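Local atomic coordinates of Phospholipase/Carboxylesterase (Dyadobacter fermentans, PDB entry 4H0C), a protein that probably hydrolyses carboxylic esters, perhaps including palmitoyl thioesters on proteins, as an alpha/beta hydrolase of the phospholipase/carboxylesterase family. Residues A[27-32]-A[60-65]; A[33-38]-A[54-59]. All blocks are in the same frame, centred on the assembly; numbering follows the deposited sequence. Where two conformers were deposited one is given.

How the contacts relate
Contact 1 joins the loop after strand 23-28 to the 60-65 loop; contact 2 joins the start of helix 35-39 to strand 50-55 and the residues after it, within one beta-alpha-beta unit. Their centres are about 8 Å apart. Along the chain, contact 2 is nested inside the loop closed by contact 1. Strands 23-28 and 50-55 are neighbours in the central sheet, and L28 CD2 packs on P55 CG at 3.4 Å. The ring of H29 bridges the contacts: its NE2 lies 3.0 Å from A57 N, a probable hydrogen bond. M27 CE also meets I38 O at 3.3 Å. Contact 1 reaches the bound citrate, which is also hydrogen-bonded to S108 OG, the likely nucleophile.

Contact 1 (A[27-32]-A[60-65]); sequences MLHGRG and NSWYPY. With CIT (citric acid), chain C.
H29 and R31 dock the loop after strand 23-28 onto the 60-65 loop, in a mixed polar and aromatic contact at the end of strand 23-28, where the chain leaves the central sheet. The rings of H29 and W62 form an offset stack, centroids 4.7 Å apart and planes at 27°. W62 NE1 also donates to H29 O at 2.9 Å, with that oxygen close to the indole plane. H29 ND1 donates to G30 O at 2.8 Å. With its NE2 engaged by A57, the imidazole is held at both nitrogens. L28 CD2 packs obliquely against W62. Further along, G32 N donates to N60 O at 2.7 Å.

R31 extends from its backbone with CG anti to N (chi1 -168°), then bends at chi3. This carries the guanidinium to the carbonyls of Y63 and Y65. R31 NH2 donates to Y65 O at 2.9 Å from above the carbonyl plane, while NH1 makes a weak bond to Y63 O. A water links NH1 with S61 OG, which also bonds Q109. On the citrate side, R31 NE donates to CIT O1 at 2.6 Å and Y63 OH to CIT O5 at 2.7 Å. The citrate, probably from the crystallisation liquor, also bonds F67 N and S108 OG. S108 probably sits on the nucleophile elbow as the serine of a Ser-His-Asp triad, so R31 and Y63 probably line the active-site pocket of an alpha/beta hydrolase.

Contact 2 (A[33-38]-A[54-59]); sequences GTAADI and APQATN
Q56, following A54 and P55 of strand 50-55, reaches across to the N-terminal end of helix 35-39 with its amide. It starts out extended at chi1 and bends at chi2 (71°), which brings the amide to the helix start. Q56 OE1 accepts from A35 N at 2.9 Å in a nearly straight bond, although the donor sits above the carbonyl plane. Q56 NE2 donates to A57 O at 3.1 Å, on a lone pair, and makes a long, weak bond to G33 O. T34 lies alongside, with T34 CB 3.5 Å from Q56 OE1.

T34 is the N-cap. T34 OG1 accepts from D37 N at 3.1 Å. In the conformer given, D37 OD2 accepts weakly from T34 N; this less certain half completes a capping box. Next to these polar groups, A35 CB meets A54 CB at 3.8 Å, and I38 CG2 touches the same methyl. Replacing Q56 with an alanine would probably leave A35 N without its acceptor and open a gap beside T34.

Two side-chain acceptors, T34 OG1 and Q56 OE1, thus satisfy N-H groups at the helix start. The neutral amide also joins that end to the adjoining strand of the beta-alpha-beta unit without adding charge.

Contact 1 (A[27-32]-A[60-65])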
loop_
_atom_site.group_PDB
_atom_site.type_symbol
_atom_site.label_atom_id
_atom_site.label_comp_id
_atom_site.label_asym_id
_atom_site.label_seq_id
_atom_site.Cartn_x
_atom_site.Cartn_y
_atom_site.Cartn_z
HETATM N N MSE A 27 4.647 -3.859 -4.292
HETATM C CA MSE A 27 4.955 -2.427 -4.335
HETATM C C MSE A 27 3.958 -1.730 -5.254
HETATM O O MSE A 27 3.775 -2.141 -6.393
HETATM C CB MSE A 27 6.402 -2.192 -4.796
HETATM C CG MSE A 27 7.400 -3.013 -3.979
HETATM SE SE MSE A 27 9.202 -2.568 -4.410
HETATM C CE MSE A 27 9.316 -0.818 -3.572
ATOM N N LEU A 28 3.334 -0.666 -4.756
ATOM C CA LEU A 28 2.241 0.003 -5.456
ATOM C C LEU A 28 2.618 1.453 -5.725
ATOM O O LEU A 28 2.815 2.240 -4.793
ATOM C CB LEU A 28 0.919 -0.122 -4.662
ATOM C CG LEU A 28 0.470 -1.579 -4.369
ATOM C CD1 LEU A 28 -0.746 -1.612 -3.458
ATOM C CD2 LEU A 28 0.152 -2.338 -5.652
ATOM N N HIS A 29 2.722 1.778 -7.011
ATOM C CA HIS A 29 3.088 3.106 -7.473
ATOM C C HIS A 29 1.989 4.123 -7.270
ATOM O O HIS A 29 0.802 3.783 -7.049
ATOM C CB HIS A 29 3.514 3.083 -8.945
ATOM C CG HIS A 29 2.383 2.793 -9.931
ATOM N ND1 HIS A 29 1.439 3.723 -10.288
ATOM C CD2 HIS A 29 2.115 1.654 -10.690
ATOM C CE1 HIS A 29 0.603 3.178 -11.214
ATOM N NE2 HIS A 29 1.008 1.907 -11.442
ATOM N N GLY A 30 2.382 5.383 -7.374
ATOM C CA GLY A 30 1.456 6.491 -7.215
ATOM C C GLY A 30 0.768 6.945 -8.497
ATOM O O GLY A 30 0.962 6.363 -9.566
ATOM N N ARG A 31 -0.035 7.997 -8.378
ATOM C CA ARG A 31 -0.810 8.522 -9.512
ATOM C C ARG A 31 0.123 9.041 -10.606
ATOM O O ARG A 31 1.018 9.863 -10.335
ATOM C CB ARG A 31 -1.762 9.630 -9.060
ATOM C CG ARG A 31 -2.802 10.021 -10.105
ATOM C CD ARG A 31 -3.627 11.217 -9.632
ATOM N NE ARG A 31 -4.306 10.895 -8.365
ATOM C CZ ARG A 31 -5.502 10.306 -8.276
ATOM N NH1 ARG A 31 -6.195 10.002 -9.371
ATOM N NH2 ARG A 31 -6.012 10.027 -7.088
ATOM N N GLY A 32 -0.104 8.582 -11.832
ATOM C CA GLY A 32 0.758 8.953 -12.963
ATOM C C GLY A 32 2.087 8.214 -12.985
ATOM O O GLY A 32 2.954 8.514 -13.813
ATOM N N ASN A 60 -1.993 4.540 -15.762
ATOM C CA ASN A 60 -1.008 4.904 -14.735
ATOM C C ASN A 60 -1.675 5.490 -13.485
ATOM O O ASN A 60 -1.076 6.300 -12.771
ATOM C CB ASN A 60 0.019 5.917 -15.270
ATOM C CG ASN A 60 0.979 5.332 -16.283
ATOM O OD1 ASN A 60 0.970 4.144 -16.572
ATOM N ND2 ASN A 60 1.827 6.184 -16.823
ATOM N N SER A 61 -2.913 5.070 -13.216
ATOM C CA SER A 61 -3.656 5.598 -12.085
ATOM C C SER A 61 -4.650 4.570 -11.576
ATOM O O SER A 61 -5.501 4.082 -12.343
ATOM C CB SER A 61 -4.375 6.900 -12.482
ATOM O OG SER A 61 -5.168 7.397 -11.403
ATOM N N TRP A 62 -4.542 4.242 -10.281
ATOM C CA TRP A 62 -5.441 3.246 -9.649
ATOM C C TRP A 62 -6.906 3.594 -9.692
ATOM O O TRP A 62 -7.750 2.713 -9.861
ATOM C CB TRP A 62 -4.974 2.899 -8.231
ATOM C CG TRP A 62 -3.569 2.345 -8.244
ATOM C CD1 TRP A 62 -2.410 2.903 -7.695
ATOM C CD2 TRP A 62 -3.144 1.078 -8.844
ATOM N NE1 TRP A 62 -1.328 2.087 -7.922
ATOM C CE2 TRP A 62 -1.698 0.979 -8.629
ATOM C CE3 TRP A 62 -3.795 0.075 -9.547
ATOM C CZ2 TRP A 62 -0.954 -0.120 -9.090
ATOM C CZ3 TRP A 62 -3.054 -1.018 -9.998
ATOM C CH2 TRP A 62 -1.659 -1.107 -9.778
ATOM N N TYR A 63 -7.221 4.874 -9.546
ATOM C CA TYR A 63 -8.621 5.329 -9.570
ATOM C C TYR A 63 -8.577 6.824 -9.917
ATOM O O TYR A 63 -7.575 7.499 -9.614
ATOM C CB TYR A 63 -9.318 5.046 -8.197
ATOM C CG TYR A 63 -8.471 5.413 -6.996
ATOM C CD1 TYR A 63 -8.387 6.748 -6.560
ATOM C CD2 TYR A 63 -7.705 4.453 -6.325
ATOM C CE1 TYR A 63 -7.578 7.102 -5.482
ATOM C CE2 TYR A 63 -6.935 4.793 -5.235
ATOM C CZ TYR A 63 -6.849 6.119 -4.838
ATOM O OH TYR A 63 -6.053 6.467 -3.792
ATOM N N PRO A 64 -9.642 7.352 -10.556
ATOM C CA PRO A 64 -9.541 8.666 -11.235
ATOM C C PRO A 64 -9.480 9.941 -10.386
ATOM O O PRO A 64 -8.940 10.946 -10.845
ATOM C CB PRO A 64 -10.798 8.706 -12.111
ATOM C CG PRO A 64 -11.759 7.774 -11.418
ATOM C CD PRO A 64 -10.891 6.651 -10.905
ATOM N N TYR A 65 -10.042 9.894 -9.182
ATOM C CA TYR A 65 -10.238 11.078 -8.354
ATOM C C TYR A 65 -9.516 10.968 -7.027
ATOM O O TYR A 65 -8.902 9.926 -6.741
ATOM C CB TYR A 65 -11.745 11.279 -8.149
ATOM C CG TYR A 65 -12.484 11.405 -9.466
ATOM C CD1 TYR A 65 -12.121 12.398 -10.396
ATOM C CD2 TYR A 65 -13.531 10.550 -9.792
ATOM C CE1 TYR A 65 -12.790 12.534 -11.603
ATOM C CE2 TYR A 65 -14.209 10.690 -10.998
ATOM C CZ TYR A 65 -13.827 11.673 -11.894
ATOM O OH TYR A 65 -14.496 11.791 -13.086
HETATM C C1 CIT C . -3.054 11.777 -5.200
HETATM O O1 CIT C . -3.964 12.033 -6.008
HETATM O O2 CIT C . -1.957 11.317 -5.572
HETATM C C2 CIT C . -3.305 12.035 -3.731
HETATM C C3 CIT C . -3.766 10.746 -3.031
HETATM O O7 CIT C . -2.815 9.706 -3.246
HETATM C C4 CIT C . -3.905 10.943 -1.521
HETATM C C5 CIT C . -2.580 10.699 -0.825
HETATM O O3 CIT C . -2.426 9.640 -0.160
HETATM O O4 CIT C . -1.687 11.574 -0.934
HETATM C C6 CIT C . -5.078 10.229 -3.585
HETATM O O5 CIT C . -5.120 9.032 -3.975
HETATM O O6 CIT C . -6.057 10.994 -3.594
HETATM O O HOH W 1 -5.879 10.018 -12.068
#

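Contact 2 (A[33-38]-A[54-59])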
loop_
_atom_site.group_PDB
_atom_site.type_symbol
_atom_site.label_atom_id
_atom_site.label_comp_id
_atom_site.label_asym_id
_atom_site.label_seq_id
_atom_site.Cartn_x
_atom_site.Cartn_y
_atom_site.Cartn_z
ATOM N N GLY A 33 2.252 7.245 -12.086
ATOM C CA GLY A 33 3.527 6.565 -11.906
ATOM C C GLY A 33 3.577 5.227 -12.598
ATOM O O GLY A 33 2.621 4.825 -13.284
ATOM N N THR A 34 4.698 4.530 -12.438
ATOM C CA THR A 34 4.860 3.236 -13.101
ATOM C C THR A 34 5.417 2.217 -12.156
ATOM O O THR A 34 6.073 2.563 -11.160
ATOM C CB THR A 34 5.787 3.309 -14.352
ATOM O OG1 THR A 34 7.123 3.618 -13.943
ATOM C CG2 THR A 34 5.302 4.364 -15.357
ATOM N N ALA A 35 5.174 0.946 -12.478
ATOM C CA ALA A 35 5.776 -0.154 -11.727
ATOM C C ALA A 35 7.306 -0.090 -11.715
ATOM O O ALA A 35 7.939 -0.292 -10.653
ATOM C CB ALA A 35 5.311 -1.479 -12.284
ATOM N N ALA A 36 7.906 0.179 -12.881
ATOM C CA ALA A 36 9.378 0.277 -12.960
ATOM C C ALA A 36 9.928 1.354 -12.015
ATOM O O ALA A 36 10.988 1.160 -11.410
ATOM C CB ALA A 36 9.855 0.519 -14.390
ATOM N N ASP A 37 9.205 2.480 -11.924
ATOM C CA ASP A 37 9.524 3.580 -11.009
ATOM C C ASP A 37 9.605 3.048 -9.584
ATOM O O ASP A 37 10.676 3.039 -8.975
ATOM C CB ASP A 37 8.440 4.671 -11.037
ATOM C CG ASP A 37 8.474 5.532 -12.288
ATOM O OD1 ASP A 37 9.549 5.654 -12.909
ATOM O OD2 ASP A 37 7.406 6.103 -12.641
ATOM N N ILE A 38 8.462 2.595 -9.074
ATOM C CA ILE A 38 8.316 2.196 -7.668
ATOM C C ILE A 38 9.321 1.112 -7.263
ATOM O O ILE A 38 9.825 1.119 -6.143
ATOM C CB ILE A 38 6.843 1.838 -7.286
ATOM C CG1 ILE A 38 6.582 2.014 -5.772
ATOM C CG2 ILE A 38 6.441 0.420 -7.741
ATOM C CD1 ILE A 38 6.669 3.429 -5.254
ATOM N N ALA A 54 5.352 -5.687 -8.625
ATOM C CA ALA A 54 4.787 -4.350 -8.737
ATOM C C ALA A 54 3.760 -4.354 -9.876
ATOM O O ALA A 54 4.144 -4.402 -11.048
ATOM C CB ALA A 54 5.881 -3.331 -9.001
ATOM N N PRO A 55 2.455 -4.336 -9.542
ATOM C CA PRO A 55 1.470 -4.302 -10.623
ATOM C C PRO A 55 1.434 -2.917 -11.242
ATOM O O PRO A 55 1.653 -1.925 -10.536
ATOM C CB PRO A 55 0.137 -4.615 -9.919
ATOM C CG PRO A 55 0.345 -4.231 -8.495
ATOM C CD PRO A 55 1.822 -4.500 -8.215
ATOM N N GLN A 56 1.183 -2.845 -12.549
ATOM C CA GLN A 56 1.097 -1.561 -13.234
ATOM C C GLN A 56 -0.361 -1.160 -13.413
ATOM O O GLN A 56 -1.143 -1.933 -13.970
ATOM C CB GLN A 56 1.772 -1.646 -14.620
ATOM C CG GLN A 56 1.514 -0.431 -15.500
ATOM C CD GLN A 56 2.241 0.814 -15.004
ATOM O OE1 GLN A 56 3.457 0.775 -14.751
ATOM N NE2 GLN A 56 1.508 1.931 -14.871
ATOM N N ALA A 57 -0.704 0.064 -13.007
ATOM C CA ALA A 57 -2.066 0.566 -13.174
ATOM C C ALA A 57 -2.340 0.947 -14.623
ATOM O O ALA A 57 -1.507 1.561 -15.297
ATOM C CB ALA A 57 -2.338 1.753 -12.260
ATOM N N THR A 58 -3.523 0.556 -15.094
ATOM C CA THR A 58 -4.042 1.049 -16.351
ATOM C C THR A 58 -4.255 2.547 -16.180
ATOM O O THR A 58 -4.644 2.993 -15.104
ATOM C CB THR A 58 -5.341 0.305 -16.708
ATOM O OG1 THR A 58 -5.001 -1.062 -16.976
ATOM C CG2 THR A 58 -6.024 0.897 -17.948
ATOM N N ASN A 59 -3.935 3.308 -17.227
ATOM C CA ASN A 59 -3.941 4.784 -17.196
ATOM C C ASN A 59 -2.935 5.379 -16.204
ATOM O O ASN A 59 -2.996 6.585 -15.872
ATOM C CB ASN A 59 -5.351 5.314 -16.950
ATOM C CG ASN A 59 -6.313 4.955 -18.077
ATOM O OD1 ASN A 59 -5.929 4.970 -19.243
ATOM N ND2 ASN A 59 -7.567 4.629 -17.733
#